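Local coordinates for integral membrane indolylacetylinositol arabinosyltransferase EmbC (Mycolicibacterium smegmatis, PDB 7BVE), which probably polymerises arabinose into the arabinan of the mycobacterial cell wall, as a membrane-embedded glycosyltransferase, at residues 53-58 and 186-191; 397-402 and 412-417; 519-524 and 617-622; 881-886 and 920-925. All blocks are in the same frame, centred on the assembly; numbering follows the deposited sequence.

Interaction 1: 53-58 and 186-191; sequences WQSVDA and VFTDLS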
loop_
_atom_site.group_PDB
_atom_site.type_symbol
_atom_site.label_atom_id
_atom_site.label_comp_id
_atom_site.label_asym_id
_atom_site.label_seq_id
_atom_site.Cartn_x
_atom_site.Cartn_y
_atom_site.Cartn_z
ATOM N N TRP A 53 -4.455 57.848 -3.366
ATOM C CA TRP A 53 -4.130 56.558 -3.962
ATOM C C TRP A 53 -3.020 55.904 -3.155
ATOM O O TRP A 53 -1.847 56.253 -3.305
ATOM C CB TRP A 53 -3.689 56.740 -5.406
ATOM C CG TRP A 53 -4.739 57.206 -6.321
ATOM C CD1 TRP A 53 -4.989 58.487 -6.687
ATOM C CD2 TRP A 53 -5.666 56.395 -7.033
ATOM N NE1 TRP A 53 -6.030 58.533 -7.571
ATOM C CE2 TRP A 53 -6.464 57.256 -7.801
ATOM C CE3 TRP A 53 -5.905 55.023 -7.089
ATOM C CZ2 TRP A 53 -7.485 56.791 -8.614
ATOM C CZ3 TRP A 53 -6.916 54.563 -7.896
ATOM C CH2 TRP A 53 -7.691 55.442 -8.652
ATOM N N GLN A 54 -3.381 54.949 -2.309
ATOM C CA GLN A 54 -2.412 54.288 -1.446
ATOM C C GLN A 54 -2.819 52.833 -1.324
ATOM O O GLN A 54 -3.963 52.545 -0.975
ATOM C CB GLN A 54 -2.357 54.956 -0.073
ATOM C CG GLN A 54 -1.346 54.360 0.898
ATOM C CD GLN A 54 0.087 54.578 0.467
ATOM O OE1 GLN A 54 0.437 55.638 -0.045
ATOM N NE2 GLN A 54 0.929 53.578 0.686
ATOM N N SER A 55 -1.897 51.929 -1.622
ATOM C CA SER A 55 -2.176 50.512 -1.490
ATOM C C SER A 55 -2.251 50.122 -0.021
ATOM O O SER A 55 -1.487 50.614 0.812
ATOM C CB SER A 55 -1.094 49.703 -2.184
ATOM O OG SER A 55 -1.012 50.062 -3.545
ATOM N N VAL A 56 -3.191 49.239 0.300
ATOM C CA VAL A 56 -3.322 48.731 1.660
ATOM C C VAL A 56 -3.070 47.235 1.624
ATOM O O VAL A 56 -2.805 46.671 0.561
ATOM C CB VAL A 56 -4.693 49.048 2.276
ATOM C CG1 VAL A 56 -4.911 50.535 2.337
ATOM C CG2 VAL A 56 -5.790 48.375 1.503
ATOM N N ASP A 57 -3.140 46.581 2.776
ATOM C CA ASP A 57 -2.771 45.175 2.870
ATOM C C ASP A 57 -3.701 44.503 3.869
ATOM O O ASP A 57 -3.539 44.674 5.077
ATOM C CB ASP A 57 -1.314 45.041 3.293
ATOM C CG ASP A 57 -0.738 43.704 2.955
ATOM O OD1 ASP A 57 -1.478 42.859 2.424
ATOM O OD2 ASP A 57 0.467 43.502 3.198
ATOM N N ALA A 58 -4.667 43.734 3.369
ATOM C CA ALA A 58 -5.698 43.113 4.200
ATOM C C ALA A 58 -5.927 41.677 3.757
ATOM O O ALA A 58 -6.871 41.385 3.022
ATOM C CB ALA A 58 -6.996 43.915 4.123
ATOM N N VAL A 186 -5.669 45.672 -1.373
ATOM C CA VAL A 186 -6.124 46.430 -2.533
ATOM C C VAL A 186 -4.947 47.252 -3.022
ATOM O O VAL A 186 -4.528 48.199 -2.351
ATOM C CB VAL A 186 -7.325 47.326 -2.218
ATOM C CG1 VAL A 186 -7.701 48.142 -3.431
ATOM C CG2 VAL A 186 -8.512 46.505 -1.768
ATOM N N PHE A 187 -4.418 46.903 -4.189
ATOM C CA PHE A 187 -3.182 47.466 -4.703
ATOM C C PHE A 187 -3.473 48.316 -5.931
ATOM O O PHE A 187 -4.484 48.134 -6.605
ATOM C CB PHE A 187 -2.199 46.357 -5.052
ATOM C CG PHE A 187 -1.918 45.440 -3.916
ATOM C CD1 PHE A 187 -1.108 45.817 -2.877
ATOM C CD2 PHE A 187 -2.462 44.177 -3.898
ATOM C CE1 PHE A 187 -0.868 44.973 -1.831
ATOM C CE2 PHE A 187 -2.218 43.331 -2.861
ATOM C CZ PHE A 187 -1.423 43.720 -1.834
ATOM N N THR A 188 -2.577 49.253 -6.219
ATOM C CA THR A 188 -2.766 50.177 -7.331
ATOM C C THR A 188 -1.405 50.662 -7.806
ATOM O O THR A 188 -0.371 50.352 -7.208
ATOM C CB THR A 188 -3.648 51.351 -6.927
ATOM O OG1 THR A 188 -3.878 52.180 -8.069
ATOM C CG2 THR A 188 -2.972 52.166 -5.869
ATOM N N ASP A 189 -1.408 51.430 -8.900
ATOM C CA ASP A 189 -0.190 52.033 -9.433
ATOM C C ASP A 189 -0.305 53.534 -9.639
ATOM O O ASP A 189 0.445 54.086 -10.446
ATOM C CB ASP A 189 0.231 51.401 -10.765
ATOM C CG ASP A 189 0.827 50.027 -10.598
ATOM O OD1 ASP A 189 1.281 49.706 -9.486
ATOM O OD2 ASP A 189 0.896 49.282 -11.594
ATOM N N LEU A 190 -1.217 54.208 -8.958
ATOM C CA LEU A 190 -1.312 55.653 -9.063
ATOM C C LEU A 190 -0.826 56.297 -7.771
ATOM O O LEU A 190 -0.556 55.622 -6.777
ATOM C CB LEU A 190 -2.745 56.071 -9.376
ATOM C CG LEU A 190 -3.325 55.523 -10.674
ATOM C CD1 LEU A 190 -4.737 56.007 -10.842
ATOM C CD2 LEU A 190 -2.482 55.937 -11.843
ATOM N N SER A 191 -0.699 57.625 -7.794
ATOM C CA SER A 191 -0.128 58.315 -6.646
ATOM C C SER A 191 -0.804 59.622 -6.256
ATOM O O SER A 191 -0.417 60.205 -5.241
ATOM C CB SER A 191 1.359 58.592 -6.897
ATOM O OG SER A 191 1.525 59.519 -7.954
#
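Leu-190 lies over one face of the Trp-53 indole. Its CD1 stands 3.6 Å from the centroid of the six-membered ring and 9° off the ring normal, a CH-pi contact, while its CB covers the ring junction 3.8 Å from Trp-53 CD2. The two side chains run side by side and point the same way. Thr-188 crosses the indole at about a right angle, OG1 coming within 3.6 Å of Trp-53 CE3.

Further along, Ser-55 OG accepts a bent hydrogen bond from Thr-188 N at 3.2 Å; chi1 of -58° sets the hydroxyl opposite its own carbonyl carbon, where that amide can find it. Next to it Val-56 N donates to Val-186 O at 3.1 Å, the donor tilted 28° from the carbonyl plane. Phe-187 CE1 comes to 3.5 Å from Val-56 O. Here two irregular, roughly antiparallel segments of the N-terminal concanavalin-like domain are joined by backbone and hydroxyl bonds without making a regular sheet, and the loop that follows strand 171-175 is thereby tied to the chain around strand 56-57.

Beyond this layer, Leu-91 of strand 90-93 packs on both Trp-53 and Leu-190, and its carbonyl oxygen is hydrogen-bonded to Thr-188 OG1. Tyr-1047 meets the Phe-187 ring with the planes nearly perpendicular, and Asp-189 forms a salt bridge with Lys-97.

Interaction 2: 397-402 and 412-417; sequences CSVERG and AVAIII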
loop_
_atom_site.group_PDB
_atom_site.type_symbol
_atom_site.label_atom_id
_atom_site.label_comp_id
_atom_site.label_asym_id
_atom_site.label_seq_id
_atom_site.Cartn_x
_atom_site.Cartn_y
_atom_site.Cartn_z
ATOM N N CYS A 397 -14.976 1.740 34.936
ATOM C CA CYS A 397 -14.922 1.618 36.390
ATOM C C CYS A 397 -16.188 2.146 37.049
ATOM O O CYS A 397 -16.674 1.552 38.018
ATOM C CB CYS A 397 -13.695 2.338 36.936
ATOM S SG CYS A 397 -12.133 1.560 36.511
ATOM N N SER A 398 -16.764 3.229 36.517
ATOM C CA SER A 398 -18.014 3.741 37.070
ATOM C C SER A 398 -19.170 2.784 36.815
ATOM O O SER A 398 -20.001 2.559 37.706
ATOM C CB SER A 398 -18.329 5.107 36.477
ATOM O OG SER A 398 -17.335 6.050 36.808
ATOM N N VAL A 399 -19.240 2.212 35.608
ATOM C CA VAL A 399 -20.279 1.230 35.302
ATOM C C VAL A 399 -20.125 -0.008 36.173
ATOM O O VAL A 399 -21.105 -0.515 36.726
ATOM C CB VAL A 399 -20.248 0.877 33.807
ATOM C CG1 VAL A 399 -21.134 -0.301 33.508
ATOM C CG2 VAL A 399 -20.708 2.041 33.006
ATOM N N GLU A 400 -18.888 -0.475 36.356
ATOM C CA GLU A 400 -18.637 -1.676 37.142
ATOM C C GLU A 400 -18.954 -1.458 38.616
ATOM O O GLU A 400 -19.349 -2.390 39.320
ATOM C CB GLU A 400 -17.182 -2.092 36.951
ATOM C CG GLU A 400 -16.819 -3.400 37.577
ATOM C CD GLU A 400 -17.470 -4.564 36.880
ATOM O OE1 GLU A 400 -17.662 -4.494 35.649
ATOM O OE2 GLU A 400 -17.820 -5.539 37.572
ATOM N N ARG A 401 -18.807 -0.227 39.096
ATOM C CA ARG A 401 -19.210 0.078 40.462
ATOM C C ARG A 401 -20.720 0.241 40.577
ATOM O O ARG A 401 -21.289 0.023 41.650
ATOM C CB ARG A 401 -18.472 1.328 40.923
ATOM C CG ARG A 401 -18.610 1.693 42.368
ATOM C CD ARG A 401 -17.643 2.800 42.651
ATOM N NE ARG A 401 -16.273 2.313 42.535
ATOM C CZ ARG A 401 -15.577 1.824 43.552
ATOM N NH1 ARG A 401 -14.342 1.391 43.372
ATOM N NH2 ARG A 401 -16.113 1.795 44.758
ATOM N N GLY A 402 -21.390 0.617 39.488
ATOM C CA GLY A 402 -22.840 0.705 39.533
ATOM C C GLY A 402 -23.520 -0.651 39.567
ATOM O O GLY A 402 -24.610 -0.792 40.119
ATOM N N ALA A 412 -24.849 7.227 35.765
ATOM C CA ALA A 412 -25.043 8.557 35.189
ATOM C C ALA A 412 -23.722 9.309 35.061
ATOM O O ALA A 412 -23.500 10.039 34.082
ATOM C CB ALA A 412 -26.032 9.351 36.034
ATOM N N VAL A 413 -22.824 9.126 36.031
ATOM C CA VAL A 413 -21.488 9.715 35.953
ATOM C C VAL A 413 -20.705 9.113 34.791
ATOM O O VAL A 413 -19.970 9.818 34.088
ATOM C CB VAL A 413 -20.767 9.546 37.303
ATOM C CG1 VAL A 413 -19.314 9.916 37.214
ATOM C CG2 VAL A 413 -21.416 10.427 38.334
ATOM N N ALA A 414 -20.896 7.819 34.533
ATOM C CA ALA A 414 -20.253 7.184 33.390
ATOM C C ALA A 414 -20.796 7.707 32.071
ATOM O O ALA A 414 -20.052 7.817 31.093
ATOM C CB ALA A 414 -20.432 5.678 33.467
ATOM N N ILE A 415 -22.090 8.036 32.022
ATOM C CA ILE A 415 -22.661 8.653 30.821
ATOM C C ILE A 415 -22.059 10.036 30.582
ATOM O O ILE A 415 -21.722 10.392 29.443
ATOM C CB ILE A 415 -24.198 8.703 30.923
ATOM C CG1 ILE A 415 -24.780 7.299 30.859
ATOM C CG2 ILE A 415 -24.811 9.522 29.818
ATOM C CD1 ILE A 415 -26.239 7.255 31.160
ATOM N N ILE A 416 -21.872 10.814 31.654
ATOM C CA ILE A 416 -21.249 12.137 31.533
ATOM C C ILE A 416 -19.804 12.027 31.044
ATOM O O ILE A 416 -19.392 12.742 30.124
ATOM C CB ILE A 416 -21.333 12.897 32.869
ATOM C CG1 ILE A 416 -22.776 13.258 33.183
ATOM C CG2 ILE A 416 -20.485 14.146 32.851
ATOM C CD1 ILE A 416 -22.958 13.824 34.555
ATOM N N ILE A 417 -19.031 11.101 31.617
ATOM C CA ILE A 417 -17.625 10.944 31.233
ATOM C C ILE A 417 -17.501 10.408 29.808
ATOM O O ILE A 417 -16.633 10.845 29.041
ATOM C CB ILE A 417 -16.897 10.046 32.252
ATOM C CG1 ILE A 417 -16.848 10.721 33.614
ATOM C CG2 ILE A 417 -15.483 9.747 31.831
ATOM C CD1 ILE A 417 -16.358 9.821 34.703
#
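Ser-398 OG is bonded within its own helix, to Leu-394 O one turn back, and what Ser-398 offers to Ala-414 of the facing helix is therefore carbon. Its CB meets Ala-414 CB at 3.7 Å, methyl against methylene. A chi1 of -62° places the hydroxyl beside the backbone N, where it can bend back to Leu-394. In that position OG also lies at the margin of two apolar groups, 4.4 Å from Val-413 CG1 and equally far from Ile-417 CD1, a loose hydrocarbon border to an already paired hydroxyl.

A smaller part of the contact comes from Val-399. With CG1 pointing away from the backbone N (chi1 170°), the second branch, CG2, is the one that reaches across, stopping 3.7 Å from Ala-414 CB. The alanine methyl thus touches both Ser-398 CB and Val-399 CG2, neighbours on one helix. No hydrogen bond passes between 397-402 and 412-417; small side chains bring the alpha carbons of Ser-398 and Ala-414 to 5.5 Å. The short segment axes approach to 8.5 Å and run almost antiparallel, their directions 167° apart.

On the same helix Arg-401 touches the bound phosphopantetheine PN7 and forms a salt bridge with Glu-348, while Glu-400 pairs with Arg-352 and Arg-553. With only a few residues linking helix 385-405 to helix 409-422, the pair forms an antiparallel helical hairpin of the GT-C-type membrane domain, one arm of which contributes Arg-401 and Thr-405 to the PN7 pocket.

Interaction 3: 519-524 and 617-622; sequences RRFAVL and ALSFAT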
loop_
_atom_site.group_PDB
_atom_site.type_symbol
_atom_site.label_atom_id
_atom_site.label_comp_id
_atom_site.label_asym_id
_atom_site.label_seq_id
_atom_site.Cartn_x
_atom_site.Cartn_y
_atom_site.Cartn_z
ATOM N N ARG A 519 5.588 0.667 17.622
ATOM C CA ARG A 519 4.165 0.677 17.307
ATOM C C ARG A 519 3.695 -0.686 16.817
ATOM O O ARG A 519 2.614 -1.165 17.201
ATOM C CB ARG A 519 3.874 1.751 16.263
ATOM C CG ARG A 519 4.080 3.167 16.755
ATOM C CD ARG A 519 3.558 4.197 15.776
ATOM N NE ARG A 519 3.690 5.547 16.311
ATOM C CZ ARG A 519 3.222 6.643 15.729
ATOM N NH1 ARG A 519 2.561 6.567 14.591
ATOM N NH2 ARG A 519 3.394 7.819 16.309
ATOM N N ARG A 520 4.515 -1.335 15.993
ATOM C CA ARG A 520 4.155 -2.632 15.440
ATOM C C ARG A 520 4.103 -3.682 16.539
ATOM O O ARG A 520 3.179 -4.504 16.585
ATOM C CB ARG A 520 5.152 -3.016 14.349
ATOM C CG ARG A 520 4.665 -4.122 13.474
ATOM C CD ARG A 520 5.657 -4.520 12.416
ATOM N NE ARG A 520 5.937 -3.469 11.452
ATOM C CZ ARG A 520 6.731 -3.634 10.404
ATOM N NH1 ARG A 520 6.945 -2.637 9.570
ATOM N NH2 ARG A 520 7.275 -4.811 10.167
ATOM N N PHE A 521 5.050 -3.610 17.482
ATOM C CA PHE A 521 5.065 -4.532 18.614
ATOM C C PHE A 521 3.850 -4.350 19.508
ATOM O O PHE A 521 3.260 -5.335 19.969
ATOM C CB PHE A 521 6.337 -4.343 19.428
ATOM C CG PHE A 521 6.430 -5.251 20.616
ATOM C CD1 PHE A 521 6.748 -6.584 20.457
ATOM C CD2 PHE A 521 6.199 -4.770 21.892
ATOM C CE1 PHE A 521 6.833 -7.416 21.544
ATOM C CE2 PHE A 521 6.279 -5.600 22.979
ATOM C CZ PHE A 521 6.597 -6.921 22.805
ATOM N N ALA A 522 3.466 -3.096 19.764
ATOM C CA ALA A 522 2.323 -2.818 20.628
ATOM C C ALA A 522 1.028 -3.372 20.046
ATOM O O ALA A 522 0.259 -4.053 20.745
ATOM C CB ALA A 522 2.210 -1.316 20.856
ATOM N N VAL A 523 0.800 -3.147 18.749
ATOM C CA VAL A 523 -0.446 -3.612 18.141
ATOM C C VAL A 523 -0.486 -5.139 18.045
ATOM O O VAL A 523 -1.514 -5.766 18.353
ATOM C CB VAL A 523 -0.646 -2.943 16.773
ATOM C CG1 VAL A 523 -1.920 -3.416 16.132
ATOM C CG2 VAL A 523 -0.669 -1.451 16.939
ATOM N N LEU A 524 0.637 -5.773 17.675
ATOM C CA LEU A 524 0.625 -7.227 17.528
ATOM C C LEU A 524 0.521 -7.936 18.872
ATOM O O LEU A 524 -0.132 -8.983 18.974
ATOM C CB LEU A 524 1.866 -7.691 16.775
ATOM C CG LEU A 524 1.960 -7.262 15.315
ATOM C CD1 LEU A 524 3.276 -7.700 14.727
ATOM C CD2 LEU A 524 0.810 -7.808 14.521
ATOM N N ALA A 617 9.536 -11.517 16.353
ATOM C CA ALA A 617 10.305 -11.542 15.112
ATOM C C ALA A 617 9.698 -10.630 14.060
ATOM O O ALA A 617 10.417 -9.974 13.305
ATOM C CB ALA A 617 10.378 -12.962 14.569
ATOM N N LEU A 618 8.369 -10.595 13.983
ATOM C CA LEU A 618 7.706 -9.773 12.979
ATOM C C LEU A 618 7.806 -8.287 13.307
ATOM O O LEU A 618 7.731 -7.449 12.405
ATOM C CB LEU A 618 6.249 -10.215 12.849
ATOM C CG LEU A 618 5.357 -9.612 11.774
ATOM C CD1 LEU A 618 5.923 -9.899 10.413
ATOM C CD2 LEU A 618 3.978 -10.195 11.899
ATOM N N SER A 619 8.006 -7.943 14.582
ATOM C CA SER A 619 8.149 -6.539 14.961
ATOM C C SER A 619 9.463 -5.922 14.492
ATOM O O SER A 619 9.479 -4.756 14.101
ATOM C CB SER A 619 8.042 -6.402 16.469
ATOM O OG SER A 619 6.790 -6.877 16.909
ATOM N N PHE A 620 10.567 -6.671 14.523
ATOM C CA PHE A 620 11.898 -6.152 14.222
ATOM C C PHE A 620 12.221 -6.101 12.738
ATOM O O PHE A 620 13.390 -5.939 12.382
ATOM C CB PHE A 620 12.972 -6.975 14.923
ATOM C CG PHE A 620 13.187 -6.602 16.342
ATOM C CD1 PHE A 620 13.966 -5.504 16.656
ATOM C CD2 PHE A 620 12.640 -7.336 17.365
ATOM C CE1 PHE A 620 14.179 -5.142 17.954
ATOM C CE2 PHE A 620 12.849 -6.975 18.671
ATOM C CZ PHE A 620 13.626 -5.874 18.962
ATOM N N ALA A 621 11.228 -6.209 11.865
ATOM C CA ALA A 621 11.458 -6.219 10.425
ATOM C C ALA A 621 11.295 -4.835 9.828
ATOM O O ALA A 621 10.808 -4.688 8.710
ATOM C CB ALA A 621 10.523 -7.208 9.750
ATOM N N THR A 622 11.683 -3.802 10.570
ATOM C CA THR A 622 11.520 -2.419 10.159
ATOM C C THR A 622 12.638 -1.601 10.791
ATOM O O THR A 622 13.608 -2.153 11.309
ATOM C CB THR A 622 10.125 -1.927 10.544
ATOM O OG1 THR A 622 9.961 -0.568 10.137
ATOM C CG2 THR A 622 9.905 -2.062 12.023
#
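Arg-520 leaves its helix toward the end of helix 602-619 and reaches Leu-618, Ala-621 and Thr-622. From CB the chain runs out extended, with CG opposite the backbone N (chi1 -164°), until CD comes 3.6 Å from Leu-618 O and passes over Ser-619 CA. There it bends at chi3, -64°, turning the guanidinium along the other segment. NH2 then lies with Leu-618 O at its edge, near the guanidinium plane, in a weak hydrogen bond of 3.5 Å. NH1 comes to 3.4 Å from Thr-622 CB, and the methyl CG2 of Thr-622 sits 3.8 Å above the centre of the guanidinium, covering one face. The positive group therefore rests beside the last turn of a helix, whose dipole would probably favour it. Gly-515 O adds a weak bond from Arg-520 NH1 and is also hydrogen-bonded to Thr-622 OG1, so one carbonyl is shared by both side chains, weakly in the case of the arginine.

Beside the arginine, Ser-619 OG lies in the plane of the Phe-521 ring at its edge, 3.6 Å from CD1; the hydroxyl itself is bonded to Val-615 O a turn earlier. One turn on from Arg-520, Leu-524 CD1 meets Leu-618 CD2 at 3.8 Å, the two side chains crossing at about a right angle.

Helix 517-539 and the end of helix 602-619 belong to the transmembrane bundle. Helix 688-710 packs on Phe-521 through Thr-693 and Leu-696, helix 647-668 on Phe-620 through Leu-651, and Phe-499 of the second subunit rests on Leu-618 and Ala-621.

Interaction 4: 881-886 and 920-925; sequences ATDEQA and ATQIRL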
loop_
_atom_site.group_PDB
_atom_site.type_symbol
_atom_site.label_atom_id
_atom_site.label_comp_id
_atom_site.label_asym_id
_atom_site.label_seq_id
_atom_site.Cartn_x
_atom_site.Cartn_y
_atom_site.Cartn_z
ATOM N N ALA A 881 48.580 25.865 3.171
ATOM C CA ALA A 881 50.030 25.925 3.262
ATOM C C ALA A 881 50.419 27.034 4.224
ATOM O O ALA A 881 49.582 27.832 4.652
ATOM C CB ALA A 881 50.670 26.164 1.893
ATOM N N THR A 882 51.704 27.071 4.557
ATOM C CA THR A 882 52.271 28.162 5.331
ATOM C C THR A 882 52.777 29.238 4.370
ATOM O O THR A 882 52.428 29.253 3.187
ATOM C CB THR A 882 53.384 27.659 6.246
ATOM O OG1 THR A 882 54.492 27.227 5.455
ATOM C CG2 THR A 882 52.893 26.494 7.083
ATOM N N ASP A 883 53.585 30.170 4.878
ATOM C CA ASP A 883 54.194 31.181 4.017
ATOM C C ASP A 883 55.235 30.558 3.092
ATOM O O ASP A 883 55.190 30.734 1.867
ATOM C CB ASP A 883 54.826 32.285 4.870
ATOM C CG ASP A 883 53.798 33.151 5.573
ATOM O OD1 ASP A 883 52.684 33.320 5.037
ATOM O OD2 ASP A 883 54.109 33.671 6.665
ATOM N N GLU A 884 56.173 29.803 3.667
ATOM C CA GLU A 884 57.266 29.241 2.880
ATOM C C GLU A 884 56.834 28.008 2.097
ATOM O O GLU A 884 57.529 27.604 1.159
ATOM C CB GLU A 884 58.446 28.899 3.792
ATOM C CG GLU A 884 58.195 27.720 4.728
ATOM C CD GLU A 884 57.587 28.127 6.058
ATOM O OE1 GLU A 884 57.140 29.285 6.193
ATOM O OE2 GLU A 884 57.547 27.275 6.971
ATOM N N GLN A 885 55.717 27.380 2.474
ATOM C CA GLN A 885 55.238 26.244 1.696
ATOM C C GLN A 885 54.500 26.706 0.450
ATOM O O GLN A 885 54.466 25.988 -0.554
ATOM C CB GLN A 885 54.343 25.352 2.553
ATOM C CG GLN A 885 55.081 24.602 3.655
ATOM C CD GLN A 885 54.146 23.813 4.557
ATOM O OE1 GLN A 885 52.928 23.855 4.395
ATOM N NE2 GLN A 885 54.714 23.105 5.525
ATOM N N ALA A 886 53.914 27.899 0.493
ATOM C CA ALA A 886 53.302 28.483 -0.689
ATOM C C ALA A 886 54.288 29.318 -1.486
ATOM O O ALA A 886 54.034 29.613 -2.660
ATOM C CB ALA A 886 52.096 29.336 -0.296
ATOM N N ALA A 920 48.685 26.640 9.482
ATOM C CA ALA A 920 48.378 27.047 8.121
ATOM C C ALA A 920 48.060 28.532 8.072
ATOM O O ALA A 920 47.502 29.103 9.012
ATOM C CB ALA A 920 47.203 26.251 7.573
ATOM N N THR A 921 48.423 29.159 6.960
ATOM C CA THR A 921 48.272 30.601 6.851
ATOM C C THR A 921 47.523 30.960 5.576
ATOM O O THR A 921 46.778 31.943 5.536
ATOM C CB THR A 921 49.650 31.267 6.888
ATOM O OG1 THR A 921 50.358 30.820 8.052
ATOM C CG2 THR A 921 49.530 32.781 6.953
ATOM N N GLN A 922 47.706 30.159 4.528
ATOM C CA GLN A 922 47.171 30.460 3.209
ATOM C C GLN A 922 46.500 29.215 2.656
ATOM O O GLN A 922 47.039 28.115 2.785
ATOM C CB GLN A 922 48.281 30.919 2.262
ATOM C CG GLN A 922 49.013 32.158 2.733
ATOM C CD GLN A 922 50.140 32.547 1.826
ATOM O OE1 GLN A 922 50.370 31.911 0.805
ATOM N NE2 GLN A 922 50.873 33.584 2.205
ATOM N N ILE A 923 45.325 29.379 2.053
ATOM C CA ILE A 923 44.598 28.262 1.469
ATOM C C ILE A 923 44.389 28.517 -0.022
ATOM O O ILE A 923 44.664 29.599 -0.538
ATOM C CB ILE A 923 43.252 27.995 2.164
ATOM C CG1 ILE A 923 42.316 29.183 2.004
ATOM C CG2 ILE A 923 43.451 27.706 3.622
ATOM C CD1 ILE A 923 40.915 28.895 2.451
ATOM N N ARG A 924 43.870 27.499 -0.706
ATOM C CA ARG A 924 43.705 27.544 -2.152
ATOM C C ARG A 924 42.680 26.498 -2.556
ATOM O O ARG A 924 42.710 25.378 -2.044
ATOM C CB ARG A 924 45.042 27.291 -2.855
ATOM C CG ARG A 924 45.000 27.456 -4.358
ATOM C CD ARG A 924 46.378 27.344 -4.982
ATOM N NE ARG A 924 46.910 25.993 -4.970
ATOM C CZ ARG A 924 48.149 25.681 -5.338
ATOM N NH1 ARG A 924 48.986 26.622 -5.742
ATOM N NH2 ARG A 924 48.558 24.419 -5.293
ATOM N N LEU A 925 41.763 26.874 -3.425
ATOM C CA LEU A 925 40.711 25.930 -3.856
ATOM C C LEU A 925 41.277 25.027 -4.948
ATOM O O LEU A 925 42.297 25.357 -5.512
ATOM C CB LEU A 925 39.516 26.723 -4.377
ATOM C CG LEU A 925 38.545 27.253 -3.329
ATOM C CD1 LEU A 925 37.827 28.476 -3.836
ATOM C CD2 LEU A 925 37.536 26.197 -2.984
#
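Ala-881 O takes two backbone hydrogen bonds at once, from consecutive residues of the other segment: Thr-921 N at 2.9 Å and Gln-922 N at 3.0 Å. The two donors come from opposite faces of the carbonyl plane. Two residues thus face one, a classic beta bulge, and Ala-881 N closes the pair by donating to Gln-922 O at 2.8 Å, the donor nearly along the C=O axis (172°).

At the bulge the Thr-921 side chain points toward 881-886, and its CG2 comes 3.7 Å from Asp-883 OD1. Gln-922, extended beyond CG, runs alongside the short, weakly bonded helical turn that follows: OE1 touches Ala-886 CB at 3.3 Å and NE2 lies 3.4 Å from Asp-883 OD1, with the amide and carboxylate planes turned 59° apart. Arg-852 makes a long, weak ion pair with Asp-883 OD1.

That turn is opened by a capping box. Thr-882 OG1 accepts from Gln-885 N at 3.2 Å, and Gln-885 OE1 weakly receives Thr-882 N in return. On its other edge, 920-925 continues the pairing, Thr-921 with Leu-853 and Ile-923 with Tyr-851. What results is a bulged strand within the antiparallel sheet of the EmbC C-terminal domain, a family grouped with the galactose-binding-like folds, with strand 851-852 on one side and on the other the chain that runs from Ala-881, opposite the bulge, directly into an N-capped helix.

Interactions 2 and 3 both lie in the membrane domain, about 35 Å apart between centres, and both pack helices. Interaction 2 is a small carbon-to-carbon touch within a hairpin, without a hydrogen bond across it, whereas interaction 3 joins helices remote in sequence, is more deeply buried, and brings an arginine to the end of the partner helix. Interactions 1 and 4 belong to the N-terminal and C-terminal beta-rich domains, their centres about 57 Å apart, and are held by hydrogen bonds, wholly backbone in interaction 4 and shared with a serine hydroxyl in interaction 1. The latter is the more buried and adds an aromatic contact; interaction 4 is partly buried, with polar side chains at its margin.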